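Local coordinates for hypothetical protein (Deinococcus radiodurans, PDB 1U5K), which is a zinc-binding RecO-family protein with an OB fold that probably takes part in DNA repair and in recombination by the RecF pathway, at residues A[26-34]-A[99-110]; A[49-59]-A[71-79]. All coordinates share one frame; numbering follows the deposited sequence.

Interaction 1. Residues A[26-34]-A[99-110]; sequences TLLTPQGKL and ADALFQEGEFSE
Leu28 lies over one face of the Phe108 ring, its CD2 4.2 Å from the ring centroid and 7° off the normal, a CH-pi contact; the two side chains cross at about a right angle. With CG anti to the backbone N (chi1 -160°), Phe108 reaches across to the strand, where Thr29 O lies in the ring plane at the edge, 3.6 Å from Phe108 CD2. The CD1 edge of Phe108 points at a face of the Phe103 ring, toward its rim, and Phe113 of helix 110-125 adds to the cluster. The second branch of Leu28, CD1, reaches Ala99 CB at 4.0 Å.

Beside this apolar patch, Lys33 runs out extended beyond CG to the last turn of helix 86-102. Its NZ donates to Asp100 O (2.6 Å), in the carbonyl plane on a lone pair. The same NZ forms a salt bridge with Asp100 OD1 (3.0 Å), approaching from above the carboxylate plane. Asp100 OD2 is paired with Arg14. A methionine in place of Lys33 would probably leave Asp100 O without this donor and Asp100 with one cation fewer. A water donates to both Pro30 O and Phe108 O, tying the turn 29-32 to the connection before helix 110-125. Placed at the C-terminal end of a helix, the ammonium group probably gains from the helix dipole as well as from the carboxylate, so a charged grip on the helix end sits beside the apolar packing.

Interaction 2. Residues A[49-59]-A[71-79]; sequences SLNLFHHVGVQ and VKQAVLEGA
Gly57 O accepts the shortest bond of this strand pair, from Val75 N at 2.7 Å, and Ala74 CA adds a CA-H...O contact to the same oxygen. Gly57 N returns a nearly straight bond to Val75 O (2.9 Å, 169° at the hydrogen), closing an antiparallel hydrogen-bonded pair. Two classic bulges interrupt the pairing: Lys72 and Gln73 both face Gln59, whose O takes a firm bond from Lys72 N and a weak one from Gln73 N, while Glu77 and Gly78 both face His55.

On the latter bulge Glu77 extends beyond CG, and its OE2 lies 3.3 Å from Gly57 CA, occupying the space where a side chain would start. The Glu77 carboxylate and His55 ring are turned 36° apart, and Ser9 OG is hydrogen-bonded to both Glu77 OE1 and His55 NE2. Farther along this face, Gln59 and Gln73 lie side by side, pointing the same way.

The opposite face carries mainly apolar side chains: Val58 CG1 packs on Ala74 CB (4.0 Å) and Val71 CG1. Here Leu76, with CG anti to the backbone N (chi1 -179°), places CD1 over a face of the His54 ring, 3.9 Å from its centroid. His54 ND1 donates to Ser49 O (2.9 Å); Ser49 O lies almost in the His54 ring plane, while ND1 sits above the carbonyl plane, a bond that probably limits the ring's rotation. Strands 55-61 and 69-78 thus form a bulged beta hairpin, the last two strands of an OB fold with order 1-2-3-5-4, closed where strand 55-61 pairs with strand 5-17.

Both contacts draw on the same OB-fold sheet but use it differently. Interaction 2 lies within it, pairing two of its strands through backbone hydrogen bonds, and is nested along the chain inside the loop closed by interaction 1. Interaction 1 instead sets the turn between strands 23-29 and 32-38 against the helical part, through side chains, waters and a lysine. Its Leu28 and Phe108 patch is buried and its lysine end partly exposed; in interaction 2 Val56 and Val58 are buried, while much of strand 69-78 is exposed. Their centres are about 16 Å apart, yet they meet in the buried interior of the OB fold, where Leu27 CD1 packs 4.0 Å from Val56 CG2. Both lie away from the zinc site.

Interaction 1. Residues A[26-34]-A[99-110]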
ATOM      1  N   THR A  26       5.443 -15.543   2.830  1.00 27.49           N
ATOM      2  CA  THR A  26       6.036 -15.566   1.513  1.00 26.45           C
ATOM      3  C   THR A  26       7.547 -15.594   1.694  1.00 25.45           C
ATOM      4  O   THR A  26       8.099 -14.860   2.510  1.00 25.24           O
ATOM      5  CB  THR A  26       5.554 -14.368   0.720  1.00 26.73           C
ATOM      6  OG1 THR A  26       4.146 -14.486   0.513  1.00 30.51           O
ATOM      7  CG2 THR A  26       6.124 -14.386  -0.687  1.00 28.05           C
ATOM      8  N   LEU A  27       8.203 -16.440   0.914  1.00 24.49           N
ATOM      9  CA  LEU A  27       9.647 -16.540   0.933  1.00 25.24           C
ATOM     10  C   LEU A  27      10.210 -16.276  -0.449  1.00 25.09           C
ATOM     11  O   LEU A  27       9.654 -16.664  -1.480  1.00 25.27           O
ATOM     12  CB  LEU A  27      10.108 -17.921   1.383  1.00 27.16           C
ATOM     13  CG  LEU A  27       9.602 -18.614   2.646  1.00 31.57           C
ATOM     14  CD1 LEU A  27      10.521 -19.807   2.834  1.00 38.23           C
ATOM     15  CD2 LEU A  27       9.670 -17.752   3.843  1.00 36.15           C
ATOM     16  N   LEU A  28      11.357 -15.614  -0.467  1.00 24.98           N
ATOM     17  CA  LEU A  28      12.179 -15.622  -1.661  1.00 25.12           C
ATOM     18  C   LEU A  28      13.264 -16.676  -1.480  1.00 25.04           C
ATOM     19  O   LEU A  28      13.948 -16.699  -0.462  1.00 25.22           O
ATOM     20  CB  LEU A  28      12.736 -14.229  -1.919  1.00 24.59           C
ATOM     21  CG  LEU A  28      11.690 -13.146  -2.160  1.00 24.08           C
ATOM     22  CD1 LEU A  28      12.453 -11.871  -2.396  1.00 26.82           C
ATOM     23  CD2 LEU A  28      10.730 -13.484  -3.283  1.00 24.24           C
ATOM     24  N   THR A  29      13.390 -17.540  -2.481  1.00 26.67           N
ATOM     25  CA  THR A  29      14.311 -18.674  -2.515  1.00 27.67           C
ATOM     26  C   THR A  29      15.061 -18.790  -3.839  1.00 28.25           C
ATOM     27  O   THR A  29      14.594 -18.262  -4.848  1.00 28.34           O
ATOM     28  CB  THR A  29      13.583 -20.015  -2.276  1.00 28.73           C
ATOM     29  OG1 THR A  29      13.009 -20.531  -3.490  1.00 26.53           O
ATOM     30  CG2 THR A  29      12.442 -19.837  -1.299  1.00 30.49           C
ATOM     31  N   PRO A  30      16.176 -19.523  -3.842  1.00 28.17           N
ATOM     32  CA  PRO A  30      16.935 -19.714  -5.079  1.00 29.58           C
ATOM     33  C   PRO A  30      16.154 -20.431  -6.174  1.00 29.85           C
ATOM     34  O   PRO A  30      16.505 -20.261  -7.340  1.00 29.55           O
ATOM     35  CB  PRO A  30      18.193 -20.472  -4.635  1.00 29.77           C
ATOM     36  CG  PRO A  30      17.887 -21.064  -3.330  1.00 29.27           C
ATOM     37  CD  PRO A  30      16.821 -20.192  -2.700  1.00 27.79           C
ATOM     38  N   GLN A  31      15.068 -21.115  -5.819  1.00 30.58           N
ATOM     39  CA  GLN A  31      14.201 -21.738  -6.808  1.00 32.02           C
ATOM     40  C   GLN A  31      12.901 -20.997  -7.104  1.00 31.96           C
ATOM     41  O   GLN A  31      12.014 -21.539  -7.755  1.00 31.94           O
ATOM     42  CB  GLN A  31      13.851 -23.158  -6.361  1.00 32.78           C
ATOM     43  CG  GLN A  31      15.062 -23.984  -5.945  1.00 33.79           C
ATOM     44  CD  GLN A  31      14.677 -25.429  -5.615  1.00 37.12           C
ATOM     45  OE1 GLN A  31      14.686 -25.869  -4.460  1.00 35.94           O
ATOM     46  NE2 GLN A  31      14.327 -26.166  -6.652  1.00 37.65           N
ATOM     47  N   GLY A  32      12.770 -19.757  -6.646  1.00 31.45           N
ATOM     48  CA  GLY A  32      11.599 -18.964  -6.954  1.00 30.56           C
ATOM     49  C   GLY A  32      10.913 -18.461  -5.698  1.00 30.03           C
ATOM     50  O   GLY A  32      11.344 -18.710  -4.575  1.00 29.48           O
ATOM     51  N   LYS A  33       9.831 -17.725  -5.917  1.00 29.49           N
ATOM     52  CA  LYS A  33       8.992 -17.261  -4.826  1.00 30.72           C
ATOM     53  C   LYS A  33       8.183 -18.432  -4.281  1.00 31.05           C
ATOM     54  O   LYS A  33       7.720 -19.238  -5.081  1.00 31.15           O
ATOM     55  CB  LYS A  33       8.010 -16.224  -5.354  1.00 30.87           C
ATOM     56  CG  LYS A  33       8.545 -14.860  -5.771  1.00 33.35           C
ATOM     57  CD  LYS A  33       7.313 -14.026  -6.145  1.00 34.92           C
ATOM     58  CE  LYS A  33       7.598 -12.909  -7.109  1.00 35.14           C
ATOM     59  NZ  LYS A  33       6.631 -11.770  -6.977  1.00 30.66           N
ATOM     60  N   LEU A  34       7.939 -18.468  -2.971  1.00 30.57           N
ATOM     61  CA  LEU A  34       7.189 -19.523  -2.311  1.00 30.52           C
ATOM     62  C   LEU A  34       6.234 -18.917  -1.287  1.00 31.12           C
ATOM     63  O   LEU A  34       6.656 -18.146  -0.436  1.00 30.94           O
ATOM     64  CB  LEU A  34       8.137 -20.496  -1.598  1.00 30.93           C
ATOM     65  CG  LEU A  34       7.561 -21.611  -0.721  1.00 32.74           C
ATOM     66  CD1 LEU A  34       6.657 -22.538  -1.513  1.00 35.44           C
ATOM     67  CD2 LEU A  34       8.696 -22.386  -0.078  1.00 37.41           C
ATOM     68  N   ALA A  99      11.313  -6.253  -4.221  1.00 21.28           N
ATOM     69  CA  ALA A  99      11.650  -7.468  -4.963  1.00 22.46           C
ATOM     70  C   ALA A  99      10.411  -8.281  -5.355  1.00 23.34           C
ATOM     71  O   ALA A  99      10.296  -8.769  -6.483  1.00 23.51           O
ATOM     72  CB  ALA A  99      12.635  -8.325  -4.194  1.00 22.79           C
ATOM     73  N   ASP A 100       9.452  -8.358  -4.440  1.00 23.43           N
ATOM     74  CA  ASP A 100       8.231  -9.122  -4.675  1.00 24.12           C
ATOM     75  C   ASP A 100       7.412  -8.496  -5.788  1.00 23.42           C
ATOM     76  O   ASP A 100       6.758  -9.209  -6.536  1.00 24.45           O
ATOM     77  CB  ASP A 100       7.356  -9.180  -3.430  1.00 24.60           C
ATOM     78  CG  ASP A 100       6.259 -10.226  -3.540  1.00 26.21           C
ATOM     79  OD1 ASP A 100       6.457 -11.340  -4.058  1.00 28.79           O
ATOM     80  OD2 ASP A 100       5.116  -9.975  -3.141  1.00 29.24           O
ATOM     81  N   ALA A 101       7.460  -7.171  -5.868  1.00 22.89           N
ATOM     82  CA  ALA A 101       6.703  -6.421  -6.843  1.00 22.95           C
ATOM     83  C   ALA A 101       7.367  -6.483  -8.206  1.00 23.67           C
ATOM     84  O   ALA A 101       6.681  -6.465  -9.229  1.00 22.47           O
ATOM     85  CB  ALA A 101       6.574  -5.002  -6.376  1.00 23.07           C
ATOM     86  N   LEU A 102       8.696  -6.570  -8.211  1.00 22.78           N
ATOM     87  CA  LEU A 102       9.449  -6.413  -9.446  1.00 22.94           C
ATOM     88  C   LEU A 102       9.423  -7.693 -10.283  1.00 24.34           C
ATOM     89  O   LEU A 102       9.326  -7.639 -11.506  1.00 25.37           O
ATOM     90  CB  LEU A 102      10.876  -5.940  -9.169  1.00 22.02           C
ATOM     91  CG  LEU A 102      11.844  -5.945 -10.349  1.00 20.74           C
ATOM     92  CD1 LEU A 102      11.430  -4.845 -11.303  1.00 21.60           C
ATOM     93  CD2 LEU A 102      13.284  -5.739  -9.913  1.00 22.09           C
ATOM     94  N   PHE A 103       9.528  -8.829  -9.613  1.00 25.13           N
ATOM     95  CA  PHE A 103       9.595 -10.136 -10.236  1.00 26.77           C
ATOM     96  C   PHE A 103       8.212 -10.789 -10.230  1.00 29.03           C
ATOM     97  O   PHE A 103       7.661 -11.076  -9.174  1.00 29.60           O
ATOM     98  CB  PHE A 103      10.572 -11.010  -9.450  1.00 25.79           C
ATOM     99  CG  PHE A 103      11.998 -10.570  -9.566  1.00 24.17           C
ATOM    100  CD1 PHE A 103      12.525  -9.646  -8.679  1.00 24.79           C
ATOM    101  CD2 PHE A 103      12.806 -11.055 -10.584  1.00 23.68           C
ATOM    102  CE1 PHE A 103      13.849  -9.233  -8.814  1.00 24.69           C
ATOM    103  CE2 PHE A 103      14.130 -10.646 -10.722  1.00 21.48           C
ATOM    104  CZ  PHE A 103      14.644  -9.723  -9.841  1.00 23.13           C
ATOM    105  N   GLN A 104       7.668 -11.046 -11.413  1.00 32.80           N
ATOM    106  CA  GLN A 104       6.433 -11.821 -11.550  1.00 35.47           C
ATOM    107  C   GLN A 104       6.723 -13.306 -11.371  1.00 35.97           C
ATOM    108  O   GLN A 104       7.887 -13.725 -11.366  1.00 34.30           O
ATOM    109  CB  GLN A 104       5.827 -11.616 -12.942  1.00 37.29           C
ATOM    110  CG  GLN A 104       5.646 -10.162 -13.315  1.00 40.98           C
ATOM    111  CD  GLN A 104       4.985  -9.391 -12.185  1.00 47.56           C
ATOM    112  OE1 GLN A 104       5.630  -8.599 -11.493  1.00 52.43           O
ATOM    113  NE2 GLN A 104       3.700  -9.641 -11.980  1.00 49.78           N
ATOM    114  N   GLU A 105       5.657 -14.082 -11.201  1.00 37.56           N
ATOM    115  CA  GLU A 105       5.771 -15.516 -10.948  1.00 38.51           C
ATOM    116  C   GLU A 105       6.592 -16.141 -12.069  1.00 38.01           C
ATOM    117  O   GLU A 105       6.388 -15.787 -13.227  1.00 38.21           O
ATOM    118  CB  GLU A 105       4.397 -16.167 -10.846  1.00 39.53           C
ATOM    119  N   GLY A 106       7.548 -16.997 -11.713  1.00 38.63           N
ATOM    120  CA  GLY A 106       8.562 -17.513 -12.621  1.00 39.65           C
ATOM    121  C   GLY A 106       9.796 -16.668 -12.908  1.00 40.00           C
ATOM    122  O   GLY A 106      10.819 -17.158 -13.383  1.00 41.60           O
ATOM    123  N   GLU A 107       9.754 -15.362 -12.673  1.00 39.33           N
ATOM    124  CA  GLU A 107      10.921 -14.535 -12.975  1.00 38.08           C
ATOM    125  C   GLU A 107      12.035 -14.554 -11.923  1.00 35.77           C
ATOM    126  O   GLU A 107      13.116 -14.048 -12.216  1.00 35.84           O
ATOM    127  CB  GLU A 107      10.503 -13.083 -13.252  1.00 39.06           C
ATOM    128  CG  GLU A 107       9.380 -12.937 -14.267  1.00 41.96           C
ATOM    129  CD  GLU A 107       9.095 -11.500 -14.676  1.00 47.91           C
ATOM    130  OE1 GLU A 107       9.629 -10.533 -14.066  1.00 46.53           O
ATOM    131  OE2 GLU A 107       8.302 -11.389 -15.640  1.00 47.67           O
ATOM    132  N   PHE A 108      11.794 -15.092 -10.728  1.00 33.25           N
ATOM    133  CA  PHE A 108      12.742 -15.015  -9.623  1.00 31.33           C
ATOM    134  C   PHE A 108      13.784 -16.124  -9.562  1.00 31.51           C
ATOM    135  O   PHE A 108      13.544 -17.207  -9.046  1.00 31.42           O
ATOM    136  CB  PHE A 108      12.055 -14.894  -8.262  1.00 30.75           C
ATOM    137  CG  PHE A 108      12.955 -14.335  -7.186  1.00 25.19           C
ATOM    138  CD1 PHE A 108      13.230 -12.985  -7.107  1.00 24.71           C
ATOM    139  CD2 PHE A 108      13.554 -15.171  -6.273  1.00 23.13           C
ATOM    140  CE1 PHE A 108      14.060 -12.489  -6.109  1.00 27.11           C
ATOM    141  CE2 PHE A 108      14.366 -14.702  -5.261  1.00 24.98           C
ATOM    142  CZ  PHE A 108      14.619 -13.340  -5.170  1.00 24.96           C
ATOM    143  N   SER A 109      14.971 -15.804 -10.062  1.00 32.21           N
ATOM    144  CA  SER A 109      16.028 -16.773 -10.333  1.00 31.87           C
ATOM    145  C   SER A 109      16.976 -16.906  -9.155  1.00 31.93           C
ATOM    146  O   SER A 109      16.926 -16.124  -8.207  1.00 32.10           O
ATOM    147  CB  SER A 109      16.849 -16.290 -11.527  1.00 33.24           C
ATOM    148  OG  SER A 109      17.378 -14.992 -11.280  1.00 30.01           O
ATOM    149  N   GLU A 110      17.877 -17.878  -9.232  1.00 31.36           N
ATOM    150  CA  GLU A 110      18.904 -18.019  -8.214  1.00 31.52           C
ATOM    151  C   GLU A 110      19.773 -16.766  -8.102  1.00 29.72           C
ATOM    152  O   GLU A 110      20.156 -16.373  -7.004  1.00 29.49           O
ATOM    153  CB  GLU A 110      19.784 -19.251  -8.455  1.00 32.13           C
ATOM    154  CG  GLU A 110      20.838 -19.397  -7.364  1.00 35.15           C
ATOM    155  CD  GLU A 110      21.500 -20.760  -7.268  1.00 41.70           C
ATOM    156  OE1 GLU A 110      21.348 -21.575  -8.199  1.00 48.61           O
ATOM    157  OE2 GLU A 110      22.204 -21.007  -6.262  1.00 46.60           O
TER
HETATM  158  O   HOH W   1      14.578 -19.638  -9.320  1.00 44.58           O
HETATM  159  O   HOH W   2       9.146 -17.326  -9.006  1.00 26.54           O

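Interaction 2. Residues A[49-59]-A[71-79]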
ATOM      1  N   SER A  49      10.794 -18.609  14.290  1.00 54.33           N
ATOM      2  CA  SER A  49      11.614 -18.786  13.096  1.00 52.82           C
ATOM      3  C   SER A  49      11.026 -18.107  11.854  1.00 49.52           C
ATOM      4  O   SER A  49      11.777 -17.509  11.084  1.00 50.87           O
ATOM      5  CB  SER A  49      11.928 -20.258  12.804  1.00 53.17           C
ATOM      6  OG  SER A  49      10.773 -20.974  12.395  1.00 56.38           O
ATOM      7  N   LEU A  50       9.711 -18.134  11.659  1.00 45.01           N
ATOM      8  CA  LEU A  50       9.143 -17.582  10.436  1.00 41.59           C
ATOM      9  C   LEU A  50       8.928 -16.067  10.504  1.00 39.83           C
ATOM     10  O   LEU A  50       7.830 -15.572  10.259  1.00 39.60           O
ATOM     11  CB  LEU A  50       7.857 -18.331  10.095  1.00 40.44           C
ATOM     12  CG  LEU A  50       7.972 -19.797   9.661  1.00 39.93           C
ATOM     13  CD1 LEU A  50       6.570 -20.353   9.452  1.00 38.76           C
ATOM     14  CD2 LEU A  50       8.785 -20.002   8.399  1.00 36.35           C
ATOM     15  N   ASN A  51       9.937 -15.303  10.908  1.00 37.93           N
ATOM     16  CA  ASN A  51       9.766 -13.857  10.976  1.00 37.47           C
ATOM     17  C   ASN A  51      10.526 -13.152   9.866  1.00 34.75           C
ATOM     18  O   ASN A  51      11.436 -13.729   9.276  1.00 33.29           O
ATOM     19  CB  ASN A  51      10.181 -13.309  12.343  1.00 38.56           C
ATOM     20  CG  ASN A  51       9.067 -13.425  13.360  1.00 41.11           C
ATOM     21  OD1 ASN A  51       8.109 -12.637  13.372  1.00 44.89           O
ATOM     22  ND2 ASN A  51       9.186 -14.440  14.209  1.00 42.20           N
ATOM     23  N   LEU A  52      10.131 -11.912   9.603  1.00 33.15           N
ATOM     24  CA  LEU A  52      10.677 -11.166   8.484  1.00 32.85           C
ATOM     25  C   LEU A  52      12.191 -11.180   8.521  1.00 30.58           C
ATOM     26  O   LEU A  52      12.800 -10.982   9.575  1.00 28.51           O
ATOM     27  CB  LEU A  52      10.234  -9.704   8.456  1.00 33.41           C
ATOM     28  CG  LEU A  52       8.931  -9.381   7.750  1.00 36.53           C
ATOM     29  CD1 LEU A  52       8.726  -7.877   7.658  1.00 41.16           C
ATOM     30  CD2 LEU A  52       8.920 -10.004   6.397  1.00 41.76           C
ATOM     31  N   PHE A  53      12.740 -11.435   7.340  1.00 28.01           N
ATOM     32  CA  PHE A  53      14.160 -11.299   7.079  1.00 28.15           C
ATOM     33  C   PHE A  53      14.978 -12.494   7.567  1.00 28.46           C
ATOM     34  O   PHE A  53      16.175 -12.561   7.320  1.00 28.23           O
ATOM     35  CB  PHE A  53      14.723  -9.953   7.555  1.00 28.24           C
ATOM     36  CG  PHE A  53      13.836  -8.765   7.249  1.00 27.21           C
ATOM     37  CD1 PHE A  53      13.526  -7.840   8.231  1.00 27.17           C
ATOM     38  CD2 PHE A  53      13.219  -8.625   6.022  1.00 26.53           C
ATOM     39  CE1 PHE A  53      12.686  -6.750   7.980  1.00 30.27           C
ATOM     40  CE2 PHE A  53      12.379  -7.562   5.764  1.00 28.40           C
ATOM     41  CZ  PHE A  53      12.100  -6.618   6.731  1.00 29.55           C
ATOM     42  N   HIS A  54      14.348 -13.484   8.179  1.00 28.84           N
ATOM     43  CA  HIS A  54      15.064 -14.699   8.545  1.00 29.96           C
ATOM     44  C   HIS A  54      15.292 -15.574   7.320  1.00 29.73           C
ATOM     45  O   HIS A  54      14.414 -15.677   6.459  1.00 28.66           O
ATOM     46  CB  HIS A  54      14.247 -15.485   9.568  1.00 31.22           C
ATOM     47  CG  HIS A  54      14.283 -14.924  10.954  1.00 34.16           C
ATOM     48  ND1 HIS A  54      13.601 -15.514  11.996  1.00 39.68           N
ATOM     49  CD2 HIS A  54      14.951 -13.874  11.490  1.00 39.43           C
ATOM     50  CE1 HIS A  54      13.827 -14.836  13.108  1.00 41.27           C
ATOM     51  NE2 HIS A  54      14.670 -13.857  12.835  1.00 40.63           N
ATOM     52  N   HIS A  55      16.475 -16.175   7.223  1.00 28.87           N
ATOM     53  CA  HIS A  55      16.758 -17.208   6.227  1.00 29.33           C
ATOM     54  C   HIS A  55      16.379 -18.510   6.922  1.00 30.09           C
ATOM     55  O   HIS A  55      16.976 -18.856   7.943  1.00 29.97           O
ATOM     56  CB  HIS A  55      18.236 -17.199   5.792  1.00 30.02           C
ATOM     57  CG  HIS A  55      18.545 -18.052   4.600  1.00 28.93           C
ATOM     58  ND1 HIS A  55      19.434 -17.664   3.622  1.00 35.16           N
ATOM     59  CD2 HIS A  55      18.059 -19.252   4.201  1.00 32.59           C
ATOM     60  CE1 HIS A  55      19.496 -18.593   2.684  1.00 35.11           C
ATOM     61  NE2 HIS A  55      18.657 -19.564   3.004  1.00 34.03           N
ATOM     62  N   VAL A  56      15.355 -19.185   6.406  1.00 30.53           N
ATOM     63  CA  VAL A  56      14.859 -20.427   6.984  1.00 30.75           C
ATOM     64  C   VAL A  56      14.952 -21.593   6.013  1.00 31.30           C
ATOM     65  O   VAL A  56      14.893 -21.409   4.797  1.00 31.56           O
ATOM     66  CB  VAL A  56      13.420 -20.286   7.485  1.00 31.52           C
ATOM     67  CG1 VAL A  56      13.350 -19.207   8.544  1.00 33.25           C
ATOM     68  CG2 VAL A  56      12.447 -20.014   6.333  1.00 33.10           C
ATOM     69  N   GLY A  57      15.122 -22.788   6.568  1.00 31.75           N
ATOM     70  CA  GLY A  57      14.942 -24.048   5.870  1.00 32.00           C
ATOM     71  C   GLY A  57      13.586 -24.598   6.278  1.00 32.67           C
ATOM     72  O   GLY A  57      13.218 -24.601   7.453  1.00 33.07           O
ATOM     73  N   VAL A  58      12.799 -24.988   5.285  1.00 32.84           N
ATOM     74  CA  VAL A  58      11.443 -25.453   5.521  1.00 33.34           C
ATOM     75  C   VAL A  58      11.201 -26.729   4.731  1.00 33.37           C
ATOM     76  O   VAL A  58      11.638 -26.862   3.591  1.00 32.84           O
ATOM     77  CB  VAL A  58      10.351 -24.450   5.085  1.00 33.02           C
ATOM     78  CG1 VAL A  58      10.293 -23.267   6.038  1.00 34.22           C
ATOM     79  CG2 VAL A  58      10.519 -23.974   3.652  1.00 33.02           C
ATOM     80  N   GLN A  59      10.502 -27.661   5.365  1.00 33.63           N
ATOM     81  CA  GLN A  59       9.914 -28.786   4.662  1.00 34.68           C
ATOM     82  C   GLN A  59       8.458 -28.443   4.389  1.00 34.11           C
ATOM     83  O   GLN A  59       7.678 -28.191   5.299  1.00 33.91           O
ATOM     84  CB  GLN A  59      10.030 -30.055   5.503  1.00 35.32           C
ATOM     85  CG  GLN A  59       9.488 -31.294   4.822  1.00 37.89           C
ATOM     86  CD  GLN A  59       9.813 -32.533   5.618  1.00 42.36           C
ATOM     87  OE1 GLN A  59      10.843 -33.157   5.370  1.00 49.35           O
ATOM     88  NE2 GLN A  59       8.988 -32.850   6.608  1.00 43.61           N
ATOM     89  N   VAL A  71       3.582 -25.802   5.745  1.00 35.77           N
ATOM     90  CA  VAL A  71       4.909 -25.923   6.340  1.00 36.22           C
ATOM     91  C   VAL A  71       4.841 -27.006   7.405  1.00 36.56           C
ATOM     92  O   VAL A  71       4.015 -26.926   8.310  1.00 37.17           O
ATOM     93  CB  VAL A  71       5.395 -24.624   7.027  1.00 36.00           C
ATOM     94  CG1 VAL A  71       6.734 -24.844   7.718  1.00 37.07           C
ATOM     95  CG2 VAL A  71       5.508 -23.486   6.039  1.00 34.44           C
ATOM     96  N   LYS A  72       5.692 -28.020   7.278  1.00 37.49           N
ATOM     97  CA  LYS A  72       5.702 -29.148   8.201  1.00 38.52           C
ATOM     98  C   LYS A  72       6.831 -28.960   9.211  1.00 38.93           C
ATOM     99  O   LYS A  72       6.678 -29.285  10.388  1.00 38.90           O
ATOM    100  CB  LYS A  72       5.802 -30.468   7.426  1.00 38.78           C
ATOM    101  CG  LYS A  72       4.550 -30.784   6.596  1.00 43.26           C
ATOM    102  CD  LYS A  72       4.028 -32.227   6.759  1.00 50.03           C
ATOM    103  CE  LYS A  72       2.726 -32.573   6.007  1.00 51.74           C
ATOM    104  NZ  LYS A  72       2.580 -33.922   5.341  1.00 47.56           N
ATOM    105  N   GLN A  73       7.971 -28.454   8.753  1.00 39.65           N
ATOM    106  CA  GLN A  73       9.077 -28.110   9.642  1.00 40.68           C
ATOM    107  C   GLN A  73       9.769 -26.828   9.184  1.00 40.15           C
ATOM    108  O   GLN A  73       9.767 -26.466   8.010  1.00 38.32           O
ATOM    109  CB  GLN A  73      10.111 -29.234   9.689  1.00 41.22           C
ATOM    110  CG  GLN A  73       9.658 -30.524  10.353  1.00 46.07           C
ATOM    111  CD  GLN A  73      10.589 -31.675  10.031  1.00 52.88           C
ATOM    112  OE1 GLN A  73      11.767 -31.453   9.755  1.00 60.74           O
ATOM    113  NE2 GLN A  73      10.077 -32.901  10.066  1.00 57.68           N
ATOM    114  N   ALA A  74      10.390 -26.141  10.134  1.00 40.85           N
ATOM    115  CA  ALA A  74      11.111 -24.913   9.830  1.00 40.96           C
ATOM    116  C   ALA A  74      12.304 -24.806  10.765  1.00 41.00           C
ATOM    117  O   ALA A  74      12.176 -25.008  11.970  1.00 40.52           O
ATOM    118  CB  ALA A  74      10.192 -23.712   9.977  1.00 41.08           C
ATOM    119  N   VAL A  75      13.456 -24.491  10.185  1.00 41.19           N
ATOM    120  CA  VAL A  75      14.715 -24.403  10.911  1.00 41.99           C
ATOM    121  C   VAL A  75      15.377 -23.070  10.559  1.00 41.56           C
ATOM    122  O   VAL A  75      15.573 -22.755   9.385  1.00 40.59           O
ATOM    123  CB  VAL A  75      15.599 -25.600  10.501  1.00 42.75           C
ATOM    124  CG1 VAL A  75      17.072 -25.345  10.783  1.00 44.91           C
ATOM    125  CG2 VAL A  75      15.115 -26.852  11.230  1.00 44.79           C
ATOM    126  N   LEU A  76      15.721 -22.283  11.572  1.00 40.98           N
ATOM    127  CA  LEU A  76      16.418 -21.027  11.355  1.00 41.89           C
ATOM    128  C   LEU A  76      17.863 -21.244  10.892  1.00 41.72           C
ATOM    129  O   LEU A  76      18.663 -21.878  11.576  1.00 43.26           O
ATOM    130  CB  LEU A  76      16.313 -20.170  12.615  1.00 42.00           C
ATOM    131  CG  LEU A  76      16.974 -18.796  12.562  1.00 43.54           C
ATOM    132  CD1 LEU A  76      16.194 -17.910  11.604  1.00 45.15           C
ATOM    133  CD2 LEU A  76      17.014 -18.207  13.966  1.00 47.64           C
ATOM    134  N   GLU A  77      18.196 -20.740   9.707  1.00 40.92           N
ATOM    135  CA  GLU A  77      19.520 -20.900   9.117  1.00 41.46           C
ATOM    136  C   GLU A  77      20.400 -19.654   9.188  1.00 40.55           C
ATOM    137  O   GLU A  77      21.612 -19.726   9.033  1.00 40.64           O
ATOM    138  CB  GLU A  77      19.400 -21.354   7.664  1.00 41.64           C
ATOM    139  CG  GLU A  77      18.775 -22.737   7.602  1.00 45.62           C
ATOM    140  CD  GLU A  77      18.542 -23.281   6.208  1.00 51.30           C
ATOM    141  OE1 GLU A  77      18.702 -22.562   5.199  1.00 57.06           O
ATOM    142  OE2 GLU A  77      18.183 -24.474   6.133  1.00 57.44           O
ATOM    143  N   GLY A  78      19.792 -18.503   9.435  1.00 39.94           N
ATOM    144  CA  GLY A  78      20.485 -17.237   9.309  1.00 38.48           C
ATOM    145  C   GLY A  78      19.558 -16.138   9.779  1.00 37.56           C
ATOM    146  O   GLY A  78      18.372 -16.108   9.441  1.00 36.00           O
ATOM    147  N   ALA A  79      20.104 -15.266  10.616  1.00 36.30           N
ATOM    148  CA  ALA A  79      19.406 -14.069  11.049  1.00 36.16           C
ATOM    149  C   ALA A  79      20.364 -12.885  11.030  1.00 35.25           C
ATOM    150  O   ALA A  79      21.579 -13.068  11.034  1.00 36.73           O
ATOM    151  CB  ALA A  79      18.794 -14.276  12.424  1.00 36.36           C
TER